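Local coordinates for protein glutamate racemase (Francisella tularensis subsp. tularensis, PDB 3OUT) that is an enzyme of the Asp/Glu/hydantoin racemase family, built on parallel sheets flanked by helices, with D-glutamic acid bound in its pocket, at residues 15-20 with 243-248; 21-26 with 33-38; 72-77 with 209-214; 189-194 with 249-254. All blocks are in the same frame, centred on the assembly; numbering follows the deposited sequence. Where two conformers were deposited one is given.

Interaction 1. Residues 15-20 with 243-248; sequences SGIGGL and LKFRSV. With DGL (D-glutamic acid), chain E.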
loop_
_atom_site.group_PDB
_atom_site.type_symbol
_atom_site.label_atom_id
_atom_site.label_comp_id
_atom_site.label_asym_id
_atom_site.label_seq_id
_atom_site.Cartn_x
_atom_site.Cartn_y
_atom_site.Cartn_z
ATOM N N SER B 15 -11.167 9.336 4.407
ATOM C CA SER B 15 -9.786 9.385 3.918
ATOM C C SER B 15 -8.883 9.594 5.152
ATOM O O SER B 15 -8.010 8.768 5.453
ATOM C CB SER B 15 -9.640 10.497 2.866
ATOM O OG SER B 15 -10.295 11.678 3.329
ATOM N N GLY B 16 -9.131 10.660 5.893
ATOM C CA GLY B 16 -8.520 10.802 7.200
ATOM C C GLY B 16 -8.771 12.160 7.819
ATOM O O GLY B 16 -8.861 13.166 7.122
ATOM N N ILE B 17 -8.828 12.141 9.162
ATOM C CA ILE B 17 -8.869 13.335 10.013
ATOM C C ILE B 17 -10.163 14.177 10.030
ATOM O O ILE B 17 -10.756 14.399 11.120
ATOM C CB ILE B 17 -7.678 14.322 9.755
ATOM C CG1 ILE B 17 -6.348 13.621 10.038
ATOM C CG2 ILE B 17 -7.832 15.591 10.617
ATOM C CD1 ILE B 17 -5.139 14.415 9.785
ATOM N N GLY B 18 -10.631 14.649 8.868
ATOM C CA GLY B 18 -11.844 15.502 8.886
ATOM C C GLY B 18 -13.160 14.780 9.086
ATOM O O GLY B 18 -14.166 15.349 9.534
ATOM N N GLY B 19 -13.205 13.513 8.717
ATOM C CA GLY B 19 -14.406 12.680 8.910
ATOM C C GLY B 19 -14.758 12.401 10.353
ATOM O O GLY B 19 -15.806 11.820 10.619
ATOM N N LEU B 20 -13.865 12.745 11.286
ATOM C CA LEU B 20 -14.112 12.562 12.717
ATOM C C LEU B 20 -15.324 13.407 13.160
ATOM O O LEU B 20 -15.969 13.075 14.150
ATOM C CB LEU B 20 -12.863 12.882 13.554
ATOM C CG LEU B 20 -11.779 11.819 13.393
ATOM C CD1 LEU B 20 -10.433 12.314 13.835
ATOM C CD2 LEU B 20 -12.231 10.538 14.201
ATOM N N LEU B 243 2.864 12.051 14.828
ATOM C CA LEU B 243 2.829 12.801 16.072
ATOM C C LEU B 243 1.690 13.801 16.173
ATOM O O LEU B 243 1.151 13.982 17.244
ATOM C CB LEU B 243 4.155 13.535 16.236
ATOM C CG LEU B 243 4.603 14.006 17.576
ATOM C CD1 LEU B 243 4.703 12.852 18.590
ATOM C CD2 LEU B 243 5.961 14.711 17.346
ATOM N N LYS B 244 1.325 14.446 15.065
ATOM C CA LYS B 244 0.254 15.447 15.111
ATOM C C LYS B 244 -1.150 14.862 15.063
ATOM O O LYS B 244 -2.108 15.625 15.194
ATOM C CB LYS B 244 0.452 16.552 14.056
ATOM C CG LYS B 244 1.431 17.627 14.547
ATOM C CD LYS B 244 1.283 19.019 13.862
ATOM C CE LYS B 244 2.159 19.115 12.599
ATOM N NZ LYS B 244 2.652 20.475 12.224
ATOM N N PHE B 245 -1.305 13.545 14.920
ATOM C CA PHE B 245 -2.634 12.983 14.678
ATOM C C PHE B 245 -3.635 13.176 15.822
ATOM O O PHE B 245 -4.791 13.569 15.615
ATOM C CB PHE B 245 -2.543 11.517 14.253
ATOM C CG PHE B 245 -3.895 10.878 14.056
ATOM C CD1 PHE B 245 -4.730 11.316 13.046
ATOM C CD2 PHE B 245 -4.350 9.916 14.919
ATOM C CE1 PHE B 245 -5.990 10.764 12.837
ATOM C CE2 PHE B 245 -5.601 9.352 14.731
ATOM C CZ PHE B 245 -6.443 9.804 13.681
ATOM N N ARG B 246 -3.191 12.857 17.030
ATOM C CA ARG B 246 -4.039 12.992 18.205
ATOM C C ARG B 246 -4.622 14.370 18.268
ATOM O O ARG B 246 -5.850 14.534 18.349
ATOM C CB ARG B 246 -3.228 12.691 19.464
ATOM C CG ARG B 246 -4.064 12.315 20.681
ATOM C CD ARG B 246 -4.798 13.468 21.352
ATOM N NE ARG B 246 -3.942 14.612 21.702
ATOM C CZ ARG B 246 -4.379 15.845 21.988
ATOM N NH1 ARG B 246 -5.687 16.144 21.957
ATOM N NH2 ARG B 246 -3.493 16.811 22.281
ATOM N N SER B 247 -3.768 15.373 18.201
ATOM C CA SER B 247 -4.225 16.744 18.383
ATOM C C SER B 247 -5.103 17.245 17.233
ATOM O O SER B 247 -6.116 17.870 17.471
ATOM C CB SER B 247 -3.038 17.665 18.644
ATOM O OG SER B 247 -2.220 17.796 17.506
ATOM N N VAL B 248 -4.721 16.962 15.992
ATOM C CA VAL B 248 -5.506 17.476 14.861
ATOM C C VAL B 248 -6.825 16.688 14.764
ATOM O O VAL B 248 -7.887 17.284 14.533
ATOM C CB VAL B 248 -4.691 17.520 13.555
ATOM C CG1 VAL B 248 -5.547 18.034 12.388
ATOM C CG2 VAL B 248 -3.459 18.375 13.710
HETATM N N DGL E . -9.282 14.186 4.093
HETATM C CA DGL E . -9.196 15.074 2.881
HETATM C C DGL E . -8.088 14.622 1.972
HETATM O O DGL E . -7.633 13.463 2.101
HETATM C CB DGL E . -10.464 15.095 2.037
HETATM C CG DGL E . -11.756 15.416 2.802
HETATM C CD DGL E . -12.961 15.700 1.927
HETATM O OE1 DGL E . -12.814 15.824 0.697
HETATM O OE2 DGL E . -14.073 15.842 2.510
HETATM O OXT DGL E . -7.681 15.372 1.052
#
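Ile-17 splits its two branches between two residues of helix 245-253, a clear example of one branched side chain serving two neighbours. The ethyl branch meets the aromatic ring: CG1 of Ile-17 lies 4.0 Å from CE1 of Phe-245, at the ring's edge and close to its plane, and the two side chains run past each other in opposite senses. The methyl branch takes the other partner, with CG2 of Ile-17 3.8 Å from CG1 of Val-248, one helical turn further on. Phe-245 reaches the isoleucine because its CG stands anti to the backbone N (chi1 177°).

The loop offers Ile-17 from a tight bend. Its backbone (phi 71°, psi -56°) is that of a classic gamma turn, closed by Gly-18 N on Gly-16 O at 2.9 Å, and a type I turn from Ile-17 to Leu-20 leads into the next helix. Before the bend, OG of Ser-15 accepts a hydrogen bond of 2.8 Å from the amino N of D-glutamic acid, so the loop faces ligand and helix in turn. The loop joins strand 10-14 to helix 20-29, while helix 245-253 follows strand 234-238. Phe-252, further along the latter helix, packs on both Ile-17 and Leu-20, and strand 234-238 adds Phe-236 against Leu-20 and Val-238 against Phe-245.

Interaction 2. Residues 21-26 with 33-38; sequences TIVKNL and EDIIYF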
loop_
_atom_site.group_PDB
_atom_site.type_symbol
_atom_site.label_atom_id
_atom_site.label_comp_id
_atom_site.label_asym_id
_atom_site.label_seq_id
_atom_site.Cartn_x
_atom_site.Cartn_y
_atom_site.Cartn_z
ATOM N N THR B 21 -15.622 14.483 12.439
ATOM C CA THR B 21 -16.815 15.251 12.745
ATOM C C THR B 21 -18.096 14.417 12.648
ATOM O O THR B 21 -19.025 14.640 13.439
ATOM C CB THR B 21 -16.936 16.490 11.879
ATOM O OG1 THR B 21 -15.888 17.409 12.231
ATOM C CG2 THR B 21 -18.308 17.121 12.078
ATOM N N ILE B 22 -18.149 13.458 11.712
ATOM C CA ILE B 22 -19.332 12.570 11.557
ATOM C C ILE B 22 -19.477 11.705 12.805
ATOM O O ILE B 22 -20.597 11.400 13.244
ATOM C CB ILE B 22 -19.235 11.658 10.307
ATOM C CG1 ILE B 22 -19.395 12.501 9.040
ATOM C CG2 ILE B 22 -20.257 10.498 10.351
ATOM C CD1 ILE B 22 -20.816 12.747 8.626
ATOM N N VAL B 23 -18.355 11.280 13.390
ATOM C CA VAL B 23 -18.412 10.517 14.625
ATOM C C VAL B 23 -19.071 11.356 15.739
ATOM O O VAL B 23 -19.972 10.893 16.447
ATOM C CB VAL B 23 -16.998 10.019 15.032
ATOM C CG1 VAL B 23 -17.075 9.255 16.353
ATOM C CG2 VAL B 23 -16.467 9.101 13.933
ATOM N N LYS B 24 -18.623 12.600 15.860
ATOM C CA LYS B 24 -19.177 13.566 16.793
ATOM C C LYS B 24 -20.713 13.697 16.571
ATOM O O LYS B 24 -21.521 13.628 17.519
ATOM C CB LYS B 24 -18.447 14.903 16.649
ATOM C CG LYS B 24 -19.021 16.063 17.488
ATOM C CD LYS B 24 -18.520 17.427 16.990
ATOM C CE LYS B 24 -19.273 17.917 15.723
ATOM N NZ LYS B 24 -18.797 19.250 15.178
ATOM N N ASN B 25 -21.096 13.857 15.318
ATOM C CA ASN B 25 -22.492 14.066 14.993
ATOM C C ASN B 25 -23.305 12.842 15.389
ATOM O O ASN B 25 -24.320 12.922 15.929
ATOM C CB ASN B 25 -22.681 14.354 13.499
ATOM C CG ASN B 25 -22.147 15.717 13.067
ATOM O OD1 ASN B 25 -22.146 16.652 13.797
ATOM N ND2 ASN B 25 -21.769 15.798 11.863
ATOM N N LEU B 26 -22.780 11.679 15.052
ATOM C CA LEU B 26 -23.470 10.433 15.366
ATOM C C LEU B 26 -23.640 10.251 16.854
ATOM O O LEU B 26 -24.635 9.794 17.289
ATOM C CB LEU B 26 -22.792 9.182 14.747
ATOM C CG LEU B 26 -22.799 9.076 13.226
ATOM C CD1 LEU B 26 -21.930 7.915 12.770
ATOM C CD2 LEU B 26 -24.190 8.938 12.629
ATOM N N GLU B 33 -25.211 3.693 19.864
ATOM C CA GLU B 33 -24.607 2.904 18.760
ATOM C C GLU B 33 -23.095 2.733 18.886
ATOM O O GLU B 33 -22.385 3.669 19.269
ATOM C CB GLU B 33 -24.898 3.553 17.431
ATOM C CG GLU B 33 -26.367 3.656 17.070
ATOM C CD GLU B 33 -27.033 2.292 16.855
ATOM O OE1 GLU B 33 -26.342 1.383 16.346
ATOM O OE2 GLU B 33 -28.244 2.151 17.145
ATOM N N ASP B 34 -22.606 1.534 18.564
ATOM C CA ASP B 34 -21.168 1.313 18.403
ATOM C C ASP B 34 -20.736 1.913 17.061
ATOM O O ASP B 34 -21.480 1.883 16.068
ATOM C CB ASP B 34 -20.884 -0.173 18.381
ATOM C CG ASP B 34 -21.171 -0.864 19.713
ATOM O OD1 ASP B 34 -21.153 -0.227 20.801
ATOM O OD2 ASP B 34 -21.390 -2.089 19.652
ATOM N N ILE B 35 -19.533 2.485 17.021
ATOM C CA ILE B 35 -19.000 3.116 15.808
ATOM C C ILE B 35 -17.564 2.642 15.599
ATOM O O ILE B 35 -16.746 2.637 16.533
ATOM C CB ILE B 35 -19.009 4.686 15.898
ATOM C CG1 ILE B 35 -20.411 5.222 16.283
ATOM C CG2 ILE B 35 -18.486 5.298 14.575
ATOM C CD1 ILE B 35 -20.480 6.736 16.415
ATOM N N ILE B 36 -17.256 2.296 14.348
ATOM C CA ILE B 36 -15.902 2.043 13.903
ATOM C C ILE B 36 -15.567 3.175 12.927
ATOM O O ILE B 36 -16.219 3.304 11.899
ATOM C CB ILE B 36 -15.769 0.706 13.149
ATOM C CG1 ILE B 36 -16.018 -0.474 14.081
ATOM C CG2 ILE B 36 -14.387 0.626 12.465
ATOM C CD1 ILE B 36 -16.004 -1.877 13.356
ATOM N N TYR B 37 -14.599 4.004 13.285
ATOM C CA TYR B 37 -14.051 5.004 12.399
ATOM C C TYR B 37 -12.809 4.402 11.688
ATOM O O TYR B 37 -11.942 3.793 12.355
ATOM C CB TYR B 37 -13.617 6.231 13.192
ATOM C CG TYR B 37 -12.792 7.212 12.372
ATOM C CD1 TYR B 37 -13.402 8.185 11.592
ATOM C CD2 TYR B 37 -11.398 7.183 12.399
ATOM C CE1 TYR B 37 -12.667 9.054 10.800
ATOM C CE2 TYR B 37 -10.651 8.055 11.602
ATOM C CZ TYR B 37 -11.264 8.989 10.831
ATOM O OH TYR B 37 -10.521 9.867 10.036
ATOM N N PHE B 38 -12.733 4.593 10.377
ATOM C CA PHE B 38 -11.530 4.228 9.615
ATOM C C PHE B 38 -10.914 5.434 8.986
ATOM O O PHE B 38 -11.576 6.138 8.209
ATOM C CB PHE B 38 -11.806 3.194 8.522
ATOM C CG PHE B 38 -10.546 2.510 8.019
ATOM C CD1 PHE B 38 -10.200 1.267 8.506
ATOM C CD2 PHE B 38 -9.683 3.157 7.155
ATOM C CE1 PHE B 38 -9.007 0.667 8.128
ATOM C CE2 PHE B 38 -8.501 2.556 6.753
ATOM C CZ PHE B 38 -8.174 1.298 7.260
#
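The hydroxyl of Tyr-37 is held by two hydrogen-bond partners, OD2 of Asp-14 and the backbone N of Ile-17, and these bonds hold the buried phenol end while the rest of the side chain packs on helix 20-29. There Val-23 meets it: CG2 of Val-23 lies 4.0 Å from CD1 of Tyr-37 and 4.1 Å from its CB, the two side chains crossing at about a right angle. With CG of Tyr-37 anti to the backbone N (chi1 169°), the ring extends toward the loop that follows strand 10-14.

Helix and strand belong to one beta-alpha-beta unit, strand 10-14, helix 20-29 and strand 35-39, the repeating element of a parallel alpha/beta sheet. As expected of such a crossover, the short segments run nearly antiparallel, at 168°, with their axes 9.9 Å apart. One turn further toward the C-terminal end of the helix, Ile-35 lays the tip of its chain against Leu-26, the two side chains crossing at a slant: CD1 of Ile-35 is 3.8 Å from CB of Leu-26 and 4.1 Å from its CD1. The same Ile-35 methyl lies 4.2 Å from CG1 of Val-23. Val-12 of the central strand 10-14 touches both Leu-26 and Ile-35.

Interaction 3. Residues 72-77 with 209-214; sequences AIIIAC and LQASKM. With DGL (D-glutamic acid), chain E.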
loop_
_atom_site.group_PDB
_atom_site.type_symbol
_atom_site.label_atom_id
_atom_site.label_comp_id
_atom_site.label_asym_id
_atom_site.label_seq_id
_atom_site.Cartn_x
_atom_site.Cartn_y
_atom_site.Cartn_z
ATOM N N ALA B 72 -24.079 -0.589 8.537
ATOM C CA ALA B 72 -24.242 0.546 7.636
ATOM C C ALA B 72 -22.895 1.259 7.541
ATOM O O ALA B 72 -22.092 1.214 8.462
ATOM C CB ALA B 72 -25.321 1.553 8.145
ATOM N N ILE B 73 -22.691 1.910 6.421
ATOM C CA ILE B 73 -21.516 2.744 6.169
ATOM C C ILE B 73 -21.958 4.163 5.881
ATOM O O ILE B 73 -22.863 4.361 5.123
ATOM C CB ILE B 73 -20.707 2.184 5.005
ATOM C CG1 ILE B 73 -20.042 0.874 5.429
ATOM C CG2 ILE B 73 -19.606 3.195 4.537
ATOM C CD1 ILE B 73 -19.530 0.025 4.284
ATOM N N ILE B 74 -21.273 5.141 6.475
ATOM C CA ILE B 74 -21.363 6.504 6.033
ATOM C C ILE B 74 -20.002 6.935 5.503
ATOM O O ILE B 74 -18.992 6.858 6.223
ATOM C CB ILE B 74 -21.871 7.445 7.152
ATOM C CG1 ILE B 74 -21.760 8.929 6.766
ATOM C CG2 ILE B 74 -21.162 7.195 8.472
ATOM C CD1 ILE B 74 -22.812 9.770 7.588
ATOM N N ILE B 75 -19.977 7.384 4.262
ATOM C CA ILE B 75 -18.725 7.951 3.681
ATOM C C ILE B 75 -18.658 9.424 4.068
ATOM O O ILE B 75 -19.436 10.261 3.589
ATOM C CB ILE B 75 -18.681 7.793 2.177
ATOM C CG1 ILE B 75 -18.926 6.329 1.777
ATOM C CG2 ILE B 75 -17.344 8.371 1.644
ATOM C CD1 ILE B 75 -18.843 6.082 0.229
ATOM N N ALA B 76 -17.776 9.708 5.012
ATOM C CA ALA B 76 -17.599 11.055 5.610
ATOM C C ALA B 76 -16.849 12.027 4.706
ATOM O O ALA B 76 -16.983 13.280 4.840
ATOM C CB ALA B 76 -16.888 10.932 6.955
ATOM N N CYS B 77 -16.055 11.451 3.798
ATOM C CA CYS B 77 -15.121 12.171 2.943
ATOM C C CYS B 77 -15.795 12.517 1.619
ATOM O O CYS B 77 -16.329 11.635 0.922
ATOM C CB CYS B 77 -13.911 11.279 2.667
ATOM S SG CYS B 77 -12.717 12.052 1.548
ATOM N N LEU B 209 -23.822 16.955 9.350
ATOM C CA LEU B 209 -24.920 16.566 10.226
ATOM C C LEU B 209 -26.081 15.960 9.432
ATOM O O LEU B 209 -26.667 14.981 9.862
ATOM C CB LEU B 209 -25.399 17.749 11.080
ATOM C CG LEU B 209 -26.487 17.405 12.097
ATOM C CD1 LEU B 209 -26.080 16.321 13.131
ATOM C CD2 LEU B 209 -26.899 18.742 12.766
ATOM N N GLN B 210 -26.387 16.547 8.284
ATOM C CA GLN B 210 -27.432 16.021 7.383
ATOM C C GLN B 210 -27.128 14.575 7.013
ATOM O O GLN B 210 -28.031 13.721 7.057
ATOM C CB GLN B 210 -27.552 16.879 6.145
ATOM C CG GLN B 210 -28.575 16.408 5.088
ATOM C CD GLN B 210 -30.052 16.515 5.519
ATOM O OE1 GLN B 210 -30.377 16.713 6.681
ATOM N NE2 GLN B 210 -30.945 16.388 4.554
ATOM N N ALA B 211 -25.864 14.282 6.678
ATOM C CA ALA B 211 -25.484 12.894 6.384
ATOM C C ALA B 211 -25.745 11.975 7.571
ATOM O O ALA B 211 -26.290 10.867 7.440
ATOM C CB ALA B 211 -23.947 12.813 5.909
ATOM N N SER B 212 -25.373 12.435 8.765
ATOM C CA SER B 212 -25.653 11.655 9.973
ATOM C C SER B 212 -27.152 11.424 10.187
ATOM O O SER B 212 -27.563 10.326 10.538
ATOM C CB SER B 212 -25.013 12.325 11.177
ATOM O OG SER B 212 -23.616 12.503 10.956
ATOM N N LYS B 213 -27.954 12.463 9.971
ATOM C CA LYS B 213 -29.427 12.333 10.047
ATOM C C LYS B 213 -30.008 11.359 9.045
ATOM O O LYS B 213 -30.955 10.645 9.381
ATOM C CB LYS B 213 -30.076 13.694 9.912
ATOM C CG LYS B 213 -29.732 14.565 11.094
ATOM C CD LYS B 213 -30.602 15.764 11.219
ATOM C CE LYS B 213 -30.575 16.669 10.061
ATOM N NZ LYS B 213 -31.496 17.842 10.314
HETATM N N MSE B 214 -29.438 11.321 7.837
HETATM C CA MSE B 214 -29.852 10.350 6.830
HETATM C C MSE B 214 -29.608 8.929 7.338
HETATM O O MSE B 214 -30.429 8.041 7.131
HETATM C CB MSE B 214 -29.176 10.613 5.465
HETATM C CG MSE B 214 -29.700 11.856 4.796
HETATM SE SE MSE B 214 -28.681 12.174 3.180
HETATM C CE MSE B 214 -30.094 13.052 2.136
HETATM N N DGL E . -9.282 14.186 4.093
HETATM C CA DGL E . -9.196 15.074 2.881
HETATM C C DGL E . -8.088 14.622 1.972
HETATM O O DGL E . -7.633 13.463 2.101
HETATM C CB DGL E . -10.464 15.095 2.037
HETATM C CG DGL E . -11.756 15.416 2.802
HETATM C CD DGL E . -12.961 15.700 1.927
HETATM O OE1 DGL E . -12.814 15.824 0.697
HETATM O OE2 DGL E . -14.073 15.842 2.510
HETATM O OXT DGL E . -7.681 15.372 1.052
#
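A single methyl group carries almost the whole contact, and its closest partner across it is a backbone oxygen rather than a side chain: CD1 of Ile-74 lies 3.6 Å from the carbonyl O of Ala-211. The same methyl sits 3.7 Å from CB of Ala-211 and 3.9 Å from N of Ser-212, so it rests on the helix backbone itself. The extended shape of Ile-74 delivers it there, with CG1 anti to the backbone N (chi1 171°) and CD1 continuing outward. Beside it, OG of Ser-212 bonds back to the carbonyl of Ser-208 within its own helix. Ile-22 of helix 20-29 touches both Ile-74 and Ser-212, and Val-100 of helix 100-106 covers Ala-211.

Just beyond the strand the chain reaches the ligand. SG of Cys-77 is 3.7 Å from CD of D-glutamic acid, and the residue also occupies the N-cap of helix 78-92, where its side chain caps a backbone N. A parallel strand that packs through its side chains on flanking helices, and whose C-terminal end opens into a binding loop and a helix start, is typical of ligand sites in parallel alpha/beta folds.

Interaction 4. Residues 189-194 with 249-254; sequences YPIIKE and GEMFLQ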
loop_
_atom_site.group_PDB
_atom_site.type_symbol
_atom_site.label_atom_id
_atom_site.label_comp_id
_atom_site.label_asym_id
_atom_site.label_seq_id
_atom_site.Cartn_x
_atom_site.Cartn_y
_atom_site.Cartn_z
ATOM N N TYR B 189 -13.445 22.204 5.845
ATOM C CA TYR B 189 -13.723 23.634 5.612
ATOM C C TYR B 189 -14.611 24.275 6.683
ATOM O O TYR B 189 -14.448 25.471 6.922
ATOM C CB TYR B 189 -14.275 23.900 4.218
ATOM C CG TYR B 189 -13.389 23.446 3.064
ATOM C CD1 TYR B 189 -12.065 22.979 3.251
ATOM C CD2 TYR B 189 -13.863 23.522 1.754
ATOM C CE1 TYR B 189 -11.311 22.549 2.158
ATOM C CE2 TYR B 189 -13.114 23.135 0.699
ATOM C CZ TYR B 189 -11.823 22.684 0.893
ATOM O OH TYR B 189 -11.117 22.262 -0.211
ATOM N N PRO B 190 -15.562 23.529 7.279
ATOM C CA PRO B 190 -16.355 24.172 8.362
ATOM C C PRO B 190 -15.515 24.740 9.532
ATOM O O PRO B 190 -15.965 25.682 10.182
ATOM C CB PRO B 190 -17.296 23.053 8.810
ATOM C CG PRO B 190 -17.483 22.190 7.565
ATOM C CD PRO B 190 -16.093 22.187 6.973
ATOM N N ILE B 191 -14.312 24.218 9.787
ATOM C CA ILE B 191 -13.392 24.781 10.799
ATOM C C ILE B 191 -13.108 26.243 10.596
ATOM O O ILE B 191 -12.952 26.980 11.586
ATOM C CB ILE B 191 -12.008 24.025 10.760
ATOM C CG1 ILE B 191 -12.223 22.595 11.261
ATOM C CG2 ILE B 191 -10.865 24.758 11.560
ATOM C CD1 ILE B 191 -12.412 22.482 12.798
ATOM N N ILE B 192 -13.042 26.666 9.335
ATOM C CA ILE B 192 -12.721 28.035 8.969
ATOM C C ILE B 192 -13.952 28.827 8.482
ATOM O O ILE B 192 -13.805 29.833 7.795
ATOM C CB ILE B 192 -11.544 28.143 7.941
ATOM C CG1 ILE B 192 -11.876 27.490 6.587
ATOM C CG2 ILE B 192 -10.232 27.568 8.556
ATOM C CD1 ILE B 192 -10.936 27.887 5.447
ATOM N N LYS B 193 -15.140 28.353 8.820
ATOM C CA LYS B 193 -16.356 28.976 8.297
ATOM C C LYS B 193 -16.453 30.467 8.618
ATOM O O LYS B 193 -16.958 31.247 7.786
ATOM C CB LYS B 193 -17.613 28.255 8.779
ATOM C CG LYS B 193 -17.952 28.302 10.266
ATOM C CD LYS B 193 -19.283 27.585 10.509
ATOM C CE LYS B 193 -19.371 26.910 11.865
ATOM N NZ LYS B 193 -18.665 27.622 12.969
ATOM N N GLU B 194 -15.983 30.856 9.796
ATOM C CA GLU B 194 -16.007 32.283 10.178
ATOM C C GLU B 194 -15.131 33.135 9.267
ATOM O O GLU B 194 -15.516 34.251 8.907
ATOM C CB GLU B 194 -15.595 32.482 11.638
ATOM C CG GLU B 194 -16.548 31.908 12.660
ATOM C CD GLU B 194 -16.177 32.266 14.119
ATOM O OE1 GLU B 194 -15.270 33.119 14.329
ATOM O OE2 GLU B 194 -16.821 31.704 15.057
ATOM N N GLY B 249 -6.796 15.374 14.973
ATOM C CA GLY B 249 -8.031 14.597 14.904
ATOM C C GLY B 249 -9.039 15.015 15.954
ATOM O O GLY B 249 -10.214 15.129 15.687
ATOM N N GLU B 250 -8.562 15.219 17.184
ATOM C CA GLU B 250 -9.448 15.546 18.293
ATOM C C GLU B 250 -9.966 16.970 18.186
ATOM O O GLU B 250 -11.017 17.258 18.752
ATOM C CB GLU B 250 -8.792 15.229 19.640
ATOM C CG GLU B 250 -8.628 13.727 19.808
ATOM C CD GLU B 250 -8.034 13.318 21.155
ATOM O OE1 GLU B 250 -7.712 14.187 22.005
ATOM O OE2 GLU B 250 -7.877 12.101 21.339
HETATM N N MSE B 251 -9.292 17.819 17.405
HETATM C CA MSE B 251 -9.853 19.158 17.020
HETATM C C MSE B 251 -11.189 18.984 16.275
HETATM O O MSE B 251 -12.129 19.728 16.529
HETATM C CB MSE B 251 -8.855 19.978 16.198
HETATM C CG MSE B 251 -9.315 21.372 15.825
HETATM SE SE MSE B 251 -8.113 22.352 14.654
HETATM C CE MSE B 251 -8.225 21.329 12.962
ATOM N N PHE B 252 -11.292 17.951 15.434
ATOM C CA PHE B 252 -12.523 17.654 14.700
ATOM C C PHE B 252 -13.491 16.874 15.541
ATOM O O PHE B 252 -14.693 17.110 15.454
ATOM C CB PHE B 252 -12.223 16.864 13.411
ATOM C CG PHE B 252 -11.649 17.717 12.317
ATOM C CD1 PHE B 252 -10.296 17.845 12.164
ATOM C CD2 PHE B 252 -12.473 18.431 11.471
ATOM C CE1 PHE B 252 -9.742 18.619 11.179
ATOM C CE2 PHE B 252 -11.916 19.230 10.461
ATOM C CZ PHE B 252 -10.554 19.331 10.333
ATOM N N LEU B 253 -12.988 15.918 16.317
ATOM C CA LEU B 253 -13.874 15.002 17.079
ATOM C C LEU B 253 -14.490 15.724 18.267
ATOM O O LEU B 253 -15.619 15.469 18.631
ATOM C CB LEU B 253 -13.095 13.782 17.577
ATOM C CG LEU B 253 -13.902 12.731 18.368
ATOM C CD1 LEU B 253 -15.063 12.178 17.536
ATOM C CD2 LEU B 253 -12.970 11.614 18.781
ATOM N N GLN B 254 -13.736 16.619 18.892
ATOM C CA GLN B 254 -14.228 17.394 20.055
ATOM C C GLN B 254 -14.364 16.562 21.333
ATOM O O GLN B 254 -15.035 16.970 22.303
ATOM C CB GLN B 254 -15.524 18.162 19.724
ATOM C CG GLN B 254 -15.343 19.139 18.551
ATOM C CD GLN B 254 -16.438 20.185 18.428
ATOM O OE1 GLN B 254 -17.361 20.243 19.238
ATOM N NE2 GLN B 254 -16.356 20.996 17.390
#
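Ile-191 lies across the ring of Phe-252, and this is the tight half of the contact. CG1 of Ile-191 comes to 3.5 Å from CE2 and 3.8 Å from CZ of Phe-252, while its terminal methyl CD1 sits over one face of the ring, 4.0 Å from CE2. The two side chains cross at about a right angle, so the ethyl branch of the isoleucine covers the outer end of the ring instead of running along it. The bent form of that branch (chi2 -75°) folds CD1 back over the aromatic face, displaced from the ring centre toward CE2.

Toward the partly exposed side the fit slackens. The selenomethionine Met-251 reaches toward Ile-191 with its end methyl, CE stopping 4.3 Å from CD1 of Ile-191. Both of these residues keep some contact with solvent, whereas Phe-252 is buried. The contact thus runs from a buried ring to partly exposed aliphatic chains, and it joins the two lobes close to the pocket, the side chain of Phe-252 being about 8 Å from D-glutamic acid. Residues 189-194 follow strand 181-184 of the four-stranded sheet and lead into helix 193-199; helix 245-253 flanks the six-stranded one. The ring of His-188 also meets Phe-252, and Ile-153 of helix 149-154 packs on Met-251.

How the interactions relate
From the N terminus, the loop at 15-20 opens interaction 1, which closes only at 243-248 and so spans most of the chain. Nested inside it, interaction 2 closes a short loop, helix 20-29 folding back on strand 35-39. Interaction 3, also nested, follows in series and brings helix 208-221 onto strand 72-75 of the same six-stranded sheet. Interaction 4 begins at 189-194, within the loop of interaction 3, and ends at 249-254, so it crosses both interactions 1 and 3. Interactions 1 and 4 share helix 245-253. Interactions 1 to 3 lie in the lobe of the six-stranded sheet, and interaction 4 joins it to that of the four-stranded sheet.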